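Local coordinates for outer membrane protein TP0453 (Treponema pallidum, PDB 3K8G), which might take part in ligand transport and alters membrane permeability at acidic pH, at residues F68-S73 with S118-G123; A19-Y24 with G59-R64; L12-S17 with S135-P140; K48-R53 with G74-A79; S35-N40 with S250-L255. All blocks are in the same frame, centred on the assembly; numbering follows the deposited sequence.

Interaction 1: F68-S73 with S118-G123; sequences FRLFGS and SCVIFG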
# COMPACT_ATOMS: atom_id res chain seq x y z
N PHE A 68 -0.35 9.45 0.74
CA PHE A 68 -0.65 8.08 1.16
C PHE A 68 -1.34 8.18 2.50
O PHE A 68 -0.96 9.01 3.34
CB PHE A 68 0.65 7.29 1.37
CG PHE A 68 1.29 6.76 0.12
CD1 PHE A 68 1.00 5.47 -0.34
CD2 PHE A 68 2.27 7.50 -0.55
CE1 PHE A 68 1.64 4.93 -1.48
CE2 PHE A 68 2.93 6.97 -1.70
CZ PHE A 68 2.59 5.69 -2.16
N ARG A 69 -2.35 7.33 2.72
CA ARG A 69 -2.97 7.22 4.03
C ARG A 69 -2.79 5.79 4.43
O ARG A 69 -3.11 4.91 3.64
CB ARG A 69 -4.45 7.54 3.96
CG ARG A 69 -4.73 8.96 3.36
CD ARG A 69 -6.23 9.30 3.50
NE ARG A 69 -6.54 10.40 2.57
CZ ARG A 69 -7.70 10.55 1.95
NH1 ARG A 69 -8.71 9.68 2.15
NH2 ARG A 69 -7.86 11.56 1.11
N LEU A 70 -2.31 5.57 5.66
CA LEU A 70 -1.91 4.24 6.08
C LEU A 70 -2.53 3.93 7.43
O LEU A 70 -2.60 4.77 8.32
CB LEU A 70 -0.38 4.13 6.21
CG LEU A 70 0.41 4.55 4.96
CD1 LEU A 70 1.83 4.93 5.28
CD2 LEU A 70 0.33 3.39 3.95
N PHE A 71 -2.95 2.70 7.59
CA PHE A 71 -3.47 2.23 8.83
C PHE A 71 -2.72 0.96 9.24
O PHE A 71 -2.60 0.03 8.45
CB PHE A 71 -4.97 1.96 8.68
CG PHE A 71 -5.64 1.50 9.94
CD1 PHE A 71 -6.37 2.40 10.72
CD2 PHE A 71 -5.56 0.17 10.33
CE1 PHE A 71 -7.02 1.97 11.89
CE2 PHE A 71 -6.19 -0.27 11.52
CZ PHE A 71 -6.93 0.63 12.28
N GLY A 72 -2.21 0.96 10.47
CA GLY A 72 -1.42 -0.20 10.97
C GLY A 72 -2.10 -0.88 12.15
O GLY A 72 -2.64 -0.21 13.00
N SER A 73 -2.12 -2.23 12.17
CA SER A 73 -2.56 -2.97 13.35
C SER A 73 -1.29 -3.44 14.00
O SER A 73 -0.42 -3.98 13.31
CB SER A 73 -3.39 -4.20 12.98
OG SER A 73 -4.47 -3.82 12.15
N SER A 118 -2.55 2.36 14.52
CA SER A 118 -1.79 3.56 14.15
C SER A 118 -2.33 4.13 12.82
O SER A 118 -2.80 3.37 11.99
CB SER A 118 -0.30 3.25 14.00
OG SER A 118 -0.05 2.19 13.08
N CYS A 119 -2.31 5.45 12.66
CA CYS A 119 -2.72 6.11 11.41
C CYS A 119 -1.63 7.07 10.99
O CYS A 119 -1.16 7.86 11.80
CB CYS A 119 -4.03 6.90 11.60
SG CYS A 119 -5.44 5.85 12.10
N VAL A 120 -1.25 7.03 9.71
CA VAL A 120 -0.17 7.84 9.19
C VAL A 120 -0.68 8.42 7.89
O VAL A 120 -1.27 7.71 7.07
CB VAL A 120 1.11 7.00 8.90
CG1 VAL A 120 2.18 7.83 8.16
CG2 VAL A 120 1.67 6.43 10.18
N ILE A 121 -0.48 9.73 7.73
CA ILE A 121 -0.81 10.36 6.48
C ILE A 121 0.47 11.05 6.04
O ILE A 121 1.05 11.84 6.80
CB ILE A 121 -1.94 11.44 6.68
CG1 ILE A 121 -3.21 10.79 7.28
CG2 ILE A 121 -2.20 12.18 5.36
CD1 ILE A 121 -4.29 11.82 7.67
N PHE A 122 0.91 10.72 4.84
CA PHE A 122 2.18 11.22 4.31
C PHE A 122 1.93 11.90 2.97
O PHE A 122 1.24 11.34 2.12
CB PHE A 122 3.15 10.05 4.09
CG PHE A 122 4.33 10.42 3.27
CD1 PHE A 122 5.41 11.10 3.85
CD2 PHE A 122 4.35 10.17 1.90
CE1 PHE A 122 6.52 11.51 3.08
CE2 PHE A 122 5.46 10.57 1.12
CZ PHE A 122 6.53 11.23 1.70
N GLY A 123 2.52 13.06 2.74
CA GLY A 123 2.54 13.58 1.37
C GLY A 123 2.58 15.08 1.24
O GLY A 123 3.21 15.75 2.04

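Interaction 2: A19-Y24 with G59-R64; sequences ADVYLY and GAFFAR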
# COMPACT_ATOMS: atom_id res chain seq x y z
N ALA A 19 -9.48 5.95 -3.75
CA ALA A 19 -8.03 5.99 -3.91
C ALA A 19 -7.64 5.47 -5.34
O ALA A 19 -8.36 4.66 -5.94
CB ALA A 19 -7.32 5.11 -2.80
N ASP A 20 -6.50 5.89 -5.85
CA ASP A 20 -5.97 5.33 -7.10
C ASP A 20 -5.30 3.97 -6.92
O ASP A 20 -5.28 3.15 -7.86
CB ASP A 20 -5.00 6.32 -7.67
CG ASP A 20 -5.68 7.62 -7.99
OD1 ASP A 20 -6.26 7.67 -9.06
OD2 ASP A 20 -5.72 8.55 -7.15
N VAL A 21 -4.70 3.74 -5.73
CA VAL A 21 -4.02 2.44 -5.41
C VAL A 21 -4.37 2.05 -3.98
O VAL A 21 -4.34 2.91 -3.10
CB VAL A 21 -2.47 2.52 -5.51
CG1 VAL A 21 -1.81 1.17 -5.16
CG2 VAL A 21 -2.02 3.00 -6.91
N TYR A 22 -4.75 0.77 -3.77
CA TYR A 22 -4.92 0.25 -2.43
C TYR A 22 -3.81 -0.75 -2.22
O TYR A 22 -3.44 -1.47 -3.16
CB TYR A 22 -6.30 -0.43 -2.24
CG TYR A 22 -7.39 0.62 -2.10
CD1 TYR A 22 -7.63 1.25 -0.86
CD2 TYR A 22 -8.14 1.00 -3.22
CE1 TYR A 22 -8.65 2.24 -0.74
CE2 TYR A 22 -9.14 2.04 -3.11
CZ TYR A 22 -9.38 2.61 -1.88
OH TYR A 22 -10.30 3.62 -1.80
N LEU A 23 -3.29 -0.81 -0.98
CA LEU A 23 -2.15 -1.67 -0.67
C LEU A 23 -2.39 -2.41 0.64
O LEU A 23 -3.00 -1.89 1.57
CB LEU A 23 -0.86 -0.84 -0.51
CG LEU A 23 -0.49 0.12 -1.65
CD1 LEU A 23 -1.19 1.51 -1.41
CD2 LEU A 23 1.05 0.30 -1.71
N TYR A 24 -1.92 -3.65 0.71
CA TYR A 24 -1.93 -4.34 1.97
C TYR A 24 -0.59 -5.09 2.12
O TYR A 24 -0.21 -5.87 1.24
CB TYR A 24 -3.12 -5.31 2.02
CG TYR A 24 -3.02 -6.28 3.15
CD1 TYR A 24 -3.31 -5.90 4.45
CD2 TYR A 24 -2.63 -7.60 2.91
CE1 TYR A 24 -3.19 -6.83 5.53
CE2 TYR A 24 -2.49 -8.54 3.97
CZ TYR A 24 -2.80 -8.15 5.25
OH TYR A 24 -2.68 -9.09 6.26
N GLY A 59 -3.04 0.49 3.09
CA GLY A 59 -2.69 1.79 2.56
C GLY A 59 -3.59 2.19 1.40
O GLY A 59 -4.12 1.34 0.70
N ALA A 60 -3.69 3.49 1.18
CA ALA A 60 -4.40 4.04 0.03
C ALA A 60 -3.56 5.23 -0.48
O ALA A 60 -3.12 6.08 0.31
CB ALA A 60 -5.78 4.50 0.43
N PHE A 61 -3.28 5.24 -1.79
CA PHE A 61 -2.61 6.40 -2.42
C PHE A 61 -3.61 7.21 -3.27
O PHE A 61 -4.34 6.63 -4.09
CB PHE A 61 -1.49 5.92 -3.34
CG PHE A 61 -0.93 7.03 -4.20
CD1 PHE A 61 -0.20 8.05 -3.62
CD2 PHE A 61 -1.18 7.07 -5.56
CE1 PHE A 61 0.31 9.11 -4.41
CE2 PHE A 61 -0.69 8.11 -6.34
CZ PHE A 61 0.05 9.13 -5.74
N PHE A 62 -3.63 8.53 -3.07
CA PHE A 62 -4.51 9.43 -3.82
C PHE A 62 -3.70 10.36 -4.71
O PHE A 62 -2.97 11.21 -4.21
CB PHE A 62 -5.37 10.27 -2.84
CG PHE A 62 -6.27 9.43 -1.98
CD1 PHE A 62 -7.62 9.29 -2.32
CD2 PHE A 62 -5.79 8.80 -0.84
CE1 PHE A 62 -8.49 8.53 -1.53
CE2 PHE A 62 -6.64 8.01 -0.06
CZ PHE A 62 -8.00 7.90 -0.42
N ALA A 63 -3.80 10.19 -6.03
CA ALA A 63 -2.94 10.92 -6.95
C ALA A 63 -3.21 12.43 -6.94
O ALA A 63 -2.27 13.23 -7.03
CB ALA A 63 -3.13 10.39 -8.38
N ARG A 64 -4.48 12.81 -6.88
CA ARG A 64 -4.85 14.24 -7.03
C ARG A 64 -4.37 15.10 -5.88
O ARG A 64 -3.85 16.21 -6.10
CB ARG A 64 -6.36 14.39 -7.26
CG ARG A 64 -6.83 13.82 -8.59
CD ARG A 64 -8.17 14.42 -9.03
NE ARG A 64 -7.99 15.70 -9.71
CZ ARG A 64 -8.96 16.42 -10.26
NH1 ARG A 64 -10.23 16.02 -10.19
NH2 ARG A 64 -8.67 17.57 -10.87
O HOH W 1 -6.75 11.00 -6.98

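Interaction 3: L12-S17 with S135-P140; sequences LGVVGS and SRLVNP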
# COMPACT_ATOMS: atom_id res chain seq x y z
N LEU A 12 -9.78 -0.66 5.87
CA LEU A 12 -9.99 -0.12 4.50
C LEU A 12 -10.98 1.06 4.50
O LEU A 12 -10.81 1.98 3.73
CB LEU A 12 -10.44 -1.22 3.51
CG LEU A 12 -9.29 -2.26 3.28
CD1 LEU A 12 -9.78 -3.51 2.53
CD2 LEU A 12 -8.08 -1.63 2.58
N GLY A 13 -11.97 1.02 5.38
CA GLY A 13 -12.92 2.15 5.52
C GLY A 13 -12.25 3.35 6.15
O GLY A 13 -12.70 4.48 5.95
N VAL A 14 -11.18 3.12 6.90
CA VAL A 14 -10.44 4.23 7.54
C VAL A 14 -9.48 4.94 6.59
O VAL A 14 -9.41 6.18 6.58
CB VAL A 14 -9.64 3.77 8.81
CG1 VAL A 14 -8.83 4.98 9.41
CG2 VAL A 14 -10.54 3.13 9.87
N VAL A 15 -8.73 4.20 5.77
CA VAL A 15 -7.85 4.86 4.79
C VAL A 15 -8.67 5.61 3.71
O VAL A 15 -8.21 6.59 3.13
CB VAL A 15 -6.77 3.92 4.17
CG1 VAL A 15 -5.90 3.32 5.31
CG2 VAL A 15 -7.42 2.78 3.34
N GLY A 16 -9.88 5.14 3.44
CA GLY A 16 -10.84 5.91 2.65
C GLY A 16 -11.13 5.37 1.28
O GLY A 16 -10.32 4.67 0.68
N SER A 17 -12.30 5.76 0.77
CA SER A 17 -12.74 5.55 -0.60
C SER A 17 -12.10 6.47 -1.63
O SER A 17 -11.72 7.57 -1.30
CB SER A 17 -14.27 5.87 -0.66
OG SER A 17 -14.92 4.76 -0.15
N SER A 135 -12.10 10.47 11.95
CA SER A 135 -13.57 10.43 11.97
C SER A 135 -14.14 9.13 11.32
O SER A 135 -15.28 8.71 11.60
CB SER A 135 -14.18 11.64 11.27
OG SER A 135 -14.05 11.51 9.86
N ARG A 136 -13.33 8.51 10.46
CA ARG A 136 -13.71 7.27 9.80
C ARG A 136 -13.56 6.04 10.71
O ARG A 136 -13.96 4.94 10.35
CB ARG A 136 -12.99 7.12 8.45
CG ARG A 136 -13.45 8.23 7.42
CD ARG A 136 -13.05 7.90 5.94
NE ARG A 136 -11.60 7.89 5.82
CZ ARG A 136 -10.87 8.96 5.48
NH1 ARG A 136 -11.49 10.11 5.20
NH2 ARG A 136 -9.53 8.86 5.40
N LEU A 137 -12.97 6.23 11.88
CA LEU A 137 -13.05 5.22 12.96
C LEU A 137 -14.47 5.03 13.45
O LEU A 137 -14.82 3.92 13.92
CB LEU A 137 -12.13 5.57 14.14
CG LEU A 137 -10.61 5.58 13.86
CD1 LEU A 137 -9.87 6.21 15.04
CD2 LEU A 137 -10.06 4.19 13.56
N VAL A 138 -15.29 6.08 13.33
CA VAL A 138 -16.68 6.12 13.80
C VAL A 138 -17.60 5.90 12.62
O VAL A 138 -18.57 5.14 12.71
CB VAL A 138 -17.04 7.53 14.44
CG1 VAL A 138 -18.55 7.62 14.82
CG2 VAL A 138 -16.16 7.82 15.63
N ASN A 139 -17.31 6.57 11.50
CA ASN A 139 -18.12 6.45 10.29
C ASN A 139 -17.27 6.08 9.07
O ASN A 139 -16.83 6.98 8.33
CB ASN A 139 -18.90 7.77 10.02
CG ASN A 139 -19.93 8.11 11.14
OD1 ASN A 139 -19.82 9.14 11.77
ND2 ASN A 139 -20.91 7.23 11.37
N PRO A 140 -17.00 4.78 8.83
CA PRO A 140 -16.00 4.45 7.81
C PRO A 140 -16.51 4.65 6.38
O PRO A 140 -17.73 4.61 6.14
CB PRO A 140 -15.72 2.96 8.05
CG PRO A 140 -17.06 2.43 8.65
CD PRO A 140 -17.41 3.58 9.60

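Interaction 4: K48-R53 with G74-A79; sequences KKIVDR and GSYPYA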
# COMPACT_ATOMS: atom_id res chain seq x y z
N LYS A 48 10.11 3.74 11.23
CA LYS A 48 10.69 2.39 11.31
C LYS A 48 10.34 1.75 12.64
O LYS A 48 9.94 0.58 12.68
CB LYS A 48 12.22 2.42 11.10
CG LYS A 48 12.63 2.51 9.63
CD LYS A 48 14.03 1.95 9.38
CE LYS A 48 14.38 2.03 7.89
NZ LYS A 48 15.65 1.29 7.55
N LYS A 49 10.45 2.51 13.73
CA LYS A 49 10.09 1.99 15.04
C LYS A 49 8.64 1.52 15.10
O LYS A 49 8.35 0.46 15.68
CB LYS A 49 10.40 3.02 16.15
CG LYS A 49 11.91 3.11 16.47
CD LYS A 49 12.21 4.24 17.46
CE LYS A 49 13.69 4.30 17.84
NZ LYS A 49 14.53 4.60 16.65
N ILE A 50 7.74 2.29 14.50
CA ILE A 50 6.32 1.91 14.45
C ILE A 50 6.13 0.61 13.66
O ILE A 50 5.41 -0.31 14.12
CB ILE A 50 5.42 3.06 13.89
CG1 ILE A 50 5.44 4.26 14.87
CG2 ILE A 50 3.96 2.59 13.66
CD1 ILE A 50 4.81 5.52 14.34
N VAL A 51 6.80 0.53 12.51
CA VAL A 51 6.72 -0.67 11.65
C VAL A 51 7.18 -1.91 12.39
O VAL A 51 6.54 -2.96 12.27
CB VAL A 51 7.45 -0.51 10.29
CG1 VAL A 51 7.21 -1.72 9.39
CG2 VAL A 51 6.91 0.65 9.56
N ASP A 52 8.26 -1.79 13.18
CA ASP A 52 8.77 -2.92 13.97
C ASP A 52 7.79 -3.46 15.01
O ASP A 52 7.94 -4.59 15.48
CB ASP A 52 10.14 -2.58 14.60
CG ASP A 52 11.22 -2.33 13.54
OD1 ASP A 52 12.26 -1.72 13.87
OD2 ASP A 52 11.04 -2.73 12.37
N ARG A 53 6.77 -2.67 15.33
CA ARG A 53 5.69 -3.09 16.24
C ARG A 53 4.32 -3.35 15.54
O ARG A 53 3.29 -3.47 16.20
CB ARG A 53 5.51 -2.04 17.34
CG ARG A 53 6.75 -1.88 18.25
CD ARG A 53 6.40 -1.18 19.55
NE ARG A 53 5.63 -2.08 20.42
CZ ARG A 53 6.14 -2.84 21.38
NH1 ARG A 53 7.45 -2.83 21.64
NH2 ARG A 53 5.33 -3.62 22.08
N GLY A 74 -1.17 -3.22 15.31
CA GLY A 74 0.03 -3.65 16.02
C GLY A 74 -0.13 -3.51 17.51
O GLY A 74 -1.24 -3.55 18.05
N SER A 75 1.00 -3.31 18.18
CA SER A 75 1.05 -3.17 19.65
C SER A 75 1.83 -1.90 19.92
O SER A 75 3.03 -1.84 19.66
CB SER A 75 1.74 -4.39 20.26
OG SER A 75 1.70 -4.33 21.68
N TYR A 76 1.13 -0.86 20.34
CA TYR A 76 1.74 0.45 20.51
C TYR A 76 1.52 0.97 21.94
O TYR A 76 0.82 1.97 22.14
CB TYR A 76 1.18 1.42 19.49
CG TYR A 76 1.15 0.91 18.04
CD1 TYR A 76 2.32 0.67 17.35
CD2 TYR A 76 -0.07 0.66 17.40
CE1 TYR A 76 2.31 0.22 16.04
CE2 TYR A 76 -0.09 0.21 16.09
CZ TYR A 76 1.09 0.00 15.42
OH TYR A 76 1.08 -0.44 14.12
N PRO A 77 2.13 0.29 22.94
CA PRO A 77 2.00 0.69 24.35
C PRO A 77 2.53 2.09 24.63
O PRO A 77 3.36 2.60 23.89
CB PRO A 77 2.85 -0.35 25.11
CG PRO A 77 3.13 -1.44 24.17
CD PRO A 77 3.04 -0.86 22.77
N TYR A 78 2.07 2.69 25.71
CA TYR A 78 2.50 4.04 26.13
C TYR A 78 4.02 4.17 26.25
O TYR A 78 4.58 5.20 25.89
CB TYR A 78 1.84 4.40 27.46
CG TYR A 78 2.23 5.77 27.99
CD1 TYR A 78 3.00 5.90 29.15
CD2 TYR A 78 1.83 6.93 27.32
CE1 TYR A 78 3.35 7.17 29.64
CE2 TYR A 78 2.18 8.19 27.80
CZ TYR A 78 2.94 8.30 28.95
OH TYR A 78 3.27 9.56 29.39
N ALA A 79 4.67 3.12 26.74
CA ALA A 79 6.12 3.14 26.99
C ALA A 79 6.86 3.24 25.67
O ALA A 79 8.00 3.73 25.61
CB ALA A 79 6.55 1.88 27.76

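Interaction 5: S35-N40 with S250-L255; sequences SRIIEN and SVISSL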
# COMPACT_ATOMS: atom_id res chain seq x y z
N SER A 35 10.98 -1.51 4.68
CA SER A 35 12.10 -0.64 5.04
C SER A 35 12.55 0.20 3.87
O SER A 35 12.73 1.40 4.02
CB SER A 35 13.28 -1.45 5.60
OG SER A 35 12.98 -1.86 6.92
N ARG A 36 12.73 -0.43 2.70
CA ARG A 36 13.18 0.28 1.50
C ARG A 36 12.19 1.35 1.04
O ARG A 36 12.59 2.45 0.65
CB ARG A 36 13.41 -0.68 0.34
CG ARG A 36 14.59 -1.59 0.50
CD ARG A 36 14.70 -2.52 -0.72
NE ARG A 36 15.95 -3.28 -0.67
CZ ARG A 36 17.10 -2.88 -1.21
NH1 ARG A 36 17.18 -1.72 -1.85
NH2 ARG A 36 18.18 -3.65 -1.10
N ILE A 37 10.90 1.03 1.07
CA ILE A 37 9.90 2.03 0.70
C ILE A 37 9.97 3.22 1.64
O ILE A 37 10.01 4.37 1.20
CB ILE A 37 8.49 1.44 0.68
CG1 ILE A 37 8.38 0.38 -0.41
CG2 ILE A 37 7.43 2.57 0.45
CD1 ILE A 37 7.18 -0.51 -0.27
N ILE A 38 10.03 2.95 2.95
CA ILE A 38 10.10 4.03 3.93
C ILE A 38 11.32 4.92 3.69
O ILE A 38 11.20 6.15 3.64
CB ILE A 38 10.10 3.48 5.36
CG1 ILE A 38 8.70 2.96 5.71
CG2 ILE A 38 10.63 4.54 6.39
CD1 ILE A 38 8.66 2.23 7.02
N GLU A 39 12.49 4.28 3.50
CA GLU A 39 13.73 4.97 3.19
C GLU A 39 13.64 5.92 2.00
O GLU A 39 14.17 7.02 2.07
CB GLU A 39 14.85 3.96 2.89
CG GLU A 39 15.36 3.21 4.07
CD GLU A 39 16.46 2.26 3.68
OE1 GLU A 39 17.49 2.76 3.20
OE2 GLU A 39 16.27 1.03 3.84
N ASN A 40 12.98 5.47 0.93
CA ASN A 40 12.78 6.29 -0.27
C ASN A 40 11.99 7.59 -0.00
O ASN A 40 12.04 8.52 -0.81
CB ASN A 40 12.03 5.49 -1.35
CG ASN A 40 12.86 4.33 -1.94
OD1 ASN A 40 14.08 4.25 -1.77
ND2 ASN A 40 12.18 3.44 -2.67
N SER A 250 10.97 0.75 -5.34
CA SER A 250 11.06 1.90 -6.23
C SER A 250 9.76 2.13 -7.04
O SER A 250 9.24 3.24 -7.08
CB SER A 250 12.26 1.71 -7.17
OG SER A 250 12.22 2.61 -8.26
N VAL A 251 9.24 1.07 -7.65
CA VAL A 251 7.92 1.11 -8.33
C VAL A 251 6.82 1.70 -7.41
O VAL A 251 6.05 2.59 -7.81
CB VAL A 251 7.51 -0.30 -8.88
CG1 VAL A 251 6.04 -0.33 -9.30
CG2 VAL A 251 8.41 -0.71 -10.05
N ILE A 252 6.74 1.20 -6.18
CA ILE A 252 5.75 1.72 -5.24
C ILE A 252 6.00 3.18 -4.80
O ILE A 252 5.07 3.98 -4.68
CB ILE A 252 5.64 0.78 -4.01
CG1 ILE A 252 5.07 -0.58 -4.48
CG2 ILE A 252 4.81 1.43 -2.93
CD1 ILE A 252 5.04 -1.66 -3.42
N SER A 253 7.27 3.50 -4.54
CA SER A 253 7.70 4.82 -4.12
C SER A 253 7.40 5.84 -5.19
O SER A 253 7.00 6.96 -4.88
CB SER A 253 9.23 4.81 -3.90
OG SER A 253 9.53 4.11 -2.72
N SER A 254 7.56 5.44 -6.44
CA SER A 254 7.40 6.34 -7.58
C SER A 254 5.96 6.85 -7.79
O SER A 254 5.75 7.71 -8.64
CB SER A 254 7.90 5.69 -8.86
OG SER A 254 6.97 4.72 -9.30
N LEU A 255 4.99 6.31 -7.05
CA LEU A 255 3.62 6.84 -7.06
C LEU A 255 3.61 8.29 -6.57
O LEU A 255 2.87 9.14 -7.08
CB LEU A 255 2.70 5.98 -6.16
CG LEU A 255 2.31 4.58 -6.68
CD1 LEU A 255 1.59 3.71 -5.63
CD2 LEU A 255 1.43 4.73 -7.96

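Interaction 1: F68-S73 with S118-G123
Phe71 and Cys119 meet on the tighter face of two antiparallel strands, in a sulfur-aromatic contact with SG of Cys119 3.8 Å from CD1 of Phe71 and oblique to its ring. With CG turned opposite the backbone N (chi1 -178°), Phe71 also lies with one ring face against the carbonyl O of Ser118. Arg69 and Ile121 continue this buried face, which helix 130-135 closes over Cys119 and Ile121 and helix 11-15 over Phe71. The guanidinium of Arg69 reaches past the pair to helix 11-15, where NH1 bonds Val15 O, and it also has a salt bridge to Glu67 and a cation-pi contact with Phe62.

Between the faces the backbones exchange three reciprocal pairs of hydrogen bonds, such as Leu70 N to Val120 O at 2.8 Å and Val120 N to Leu70 O at 3.0 Å. The other face is looser. Phe68 and Phe122 run alongside each other, CD2 of Phe68 reaching the edge of the Phe122 ring at 4.2 Å from its CD2. CD1 of Leu70 stands 4.1 Å from CG1 of Val120, and both residues stay partly exposed. Ser118 OG settles 3.5 Å from CA of side-chain-free Gly72 and bonds a bound methylpentanediol, probably from the crystallisation liquor. The unbroken antiparallel pairing suits the wall of the U-shaped beta-half-barrel, with this looser face probably turned to its hydrophobic cavity.

Interaction 2: A19-Y24 with G59-R64
Phe61 is opposed by two residues, Asp20 and Val21, in a classic beta bulge: Phe61 O takes a bond from Asp20 N at 2.9 Å and a weak one from Val21 N at 3.3 Å. Phe61 N returns a bond to Val21 O, and beyond the bulge Leu23 and Gly59 exchange a regular reciprocal pair.

One side chain adds polar bonds of its own. OD2 of Asp20 receives Ala63 N at 2.8 Å, almost straight (174°) though the N-H arrives from above the carboxylate plane. A water bridges the same oxygen to Arg64 N, so the chain leaving the strand is held twice.

Apolar contacts gather round Ala19. Its CB sits over a face of Phe62 in a CH-pi contact, 3.9 Å from the ring centroid, and touches CB of Ala60 at 3.6 Å. CE1 of Tyr22 reaches Ala60 CB at 3.8 Å, while its hydroxyl bonds both Ala19 N and Gly16 O.

Strand 162-166 pairs with the far edge of 21-26, and strand 67-74 with that of 54-62. Helix 147-153 packs on Tyr22, whereas Val21 on the other face meets Leu255.

Interaction 3: L12-S17 with S135-P140
Arg136 curls back onto Val14 through a bend at its third torsion (chi3 -64°) and a roughly perpendicular turn of the guanidinium at the fourth (chi4 -92°). These rotations turn the NE edge of the group toward the end of helix 11-15, where it grips a single atom side-on. NE of Arg136 lies 2.9 Å from O of Val14, and NH2 of Arg136 is equally close to that oxygen. Val14 O lies nearly in the guanidinium plane, yet both nitrogens reach it from one face of its own carbonyl plane, NE well above it and NH2 only tilted. Neither bond is straight, as expected when two N-H groups share one acceptor.

The aliphatic part of the arginine is also in use: CD of Arg136 passes 3.4 Å from O of Gly13. CA of Gly16, the positive-phi residue just after the helix, covers a guanidinium face 3.8 Å from NE. On the flanks, CG2 of Val14 meets CD2 of Leu137 at 3.9 Å, the two side chains slanting across each other, and CB of Pro140 rests 3.9 Å from CA of Gly13, which has no side chain to hold it off.

NH2 of Arg136 is also salt-bridged to Glu128. A buried positive group thus satisfies a carbonyl at the C-terminal end of a helix while its charge is probably balanced by the carboxylate of Glu128, which also lies near Arg69, and the helix end probably favours that charge further.

Interaction 4: K48-R53 with G74-A79
Arg53 and Tyr76 supply the flat groups of this contact, and both use their edges across it. The guanidinium of Arg53 turns its NE edge to Ser75, whose carbonyl O lies in its plane, 2.7 Å from NE; CD of Pro77 approaches the group obliquely, 3.7 Å from NH2. The Tyr76 ring has the carbonyl carbon of its near neighbour Gly74 over one face, toward the rim, and Ile50 O at its edge, in plane and 3.7 Å from CE1.

The bond from NE is fairly straight (163°) and is made possible by a bend at the third torsion of Arg53 (chi3 72°), which folds the chain over the Ser75 carbonyl. Ser75 answers with its own backbone: Ser75 N bonds Arg53 O at 3.0 Å. Two bonds in opposite senses thus clasp the residue that follows the helix to one residue of the other segment. Arg53 O also has CA of Gly74 3.3 Å away. On the apolar side CG2 of Ile50 presses on CE1 of Tyr76 at 3.7 Å, the two side chains crossing at about a right angle. The hydroxyl of Tyr76 bonds Thr54.

Helix 45-52, one of the amphipathic helices that move when the cavity opens, is here tied by its C-terminal end to the chain leaving strand 67-74, with Pro77 at the N-cap of helix 78-81. Phe80 of that helix packs on both Ile50 and Arg53, and strand 108-114 lies against Ile50 and Tyr76.

Interaction 5: S35-N40 with S250-L255
Ile37 and Ile252 meet where two amphipathic helices, 31-41 and 245-253, pack beside each other in the half-barrel fold. Their side chains cross at a slant, with CD1 of Ile37 4.0 Å from CD1 of Ile252 and 4.1 Å from its CG2. The long branch of Ile37 thus ends against both branches of Ile252. Phe25 of strand 21-26 touches both isoleucines, so this apolar side faces the sheet.

Asn40, one turn along from Ile37, points at Ser253 and gives the pair its polar side. CB of Asn40 also comes close to the hydroxyl, 3.2 Å from OG of Ser253. CG2 of Ile37 lies 4.1 Å from the same OG, placing the serine between the polar and apolar parts of the interface. Ser253 is buried, and its OG is bonded as well to Ala249 O within its own helix, while its carbonyl O binds His41. Cavity opening moves these two helices, with 45-52, away from helices 169-176 and 215-225, and the contact is consistent with their moving as neighbours. The amide of Asn40 donates from ND2 to Ser253 OG at 2.7 Å, nearly straight (164°), with OG exactly in the amide plane.

Overall arrangement
Interactions 1 and 2, with centres about 11 Å apart, lie side by side in the curved beta structure: strands 54-62 and 67-74 pair with each other, so the two contacts span four neighbouring strands (117-123, 67-74, 54-62 and 21-26). Interaction 3 lies beside both of them, where Val15 and Gly16 meet Arg69, Phe71 and Tyr22. Interactions 4 and 5 join through helices 31-41 and 45-52, with Val51 against Ile38. Interactions 3 and 5 lie on opposite sides of the chain's centre, about 25 Å between centres. Along the sequence, interaction 2 closes before interaction 1 opens, while interaction 5 ties an early helix to the last one. The strands thus lie between helix 11-15 and the helices of interaction 5, which move on opening.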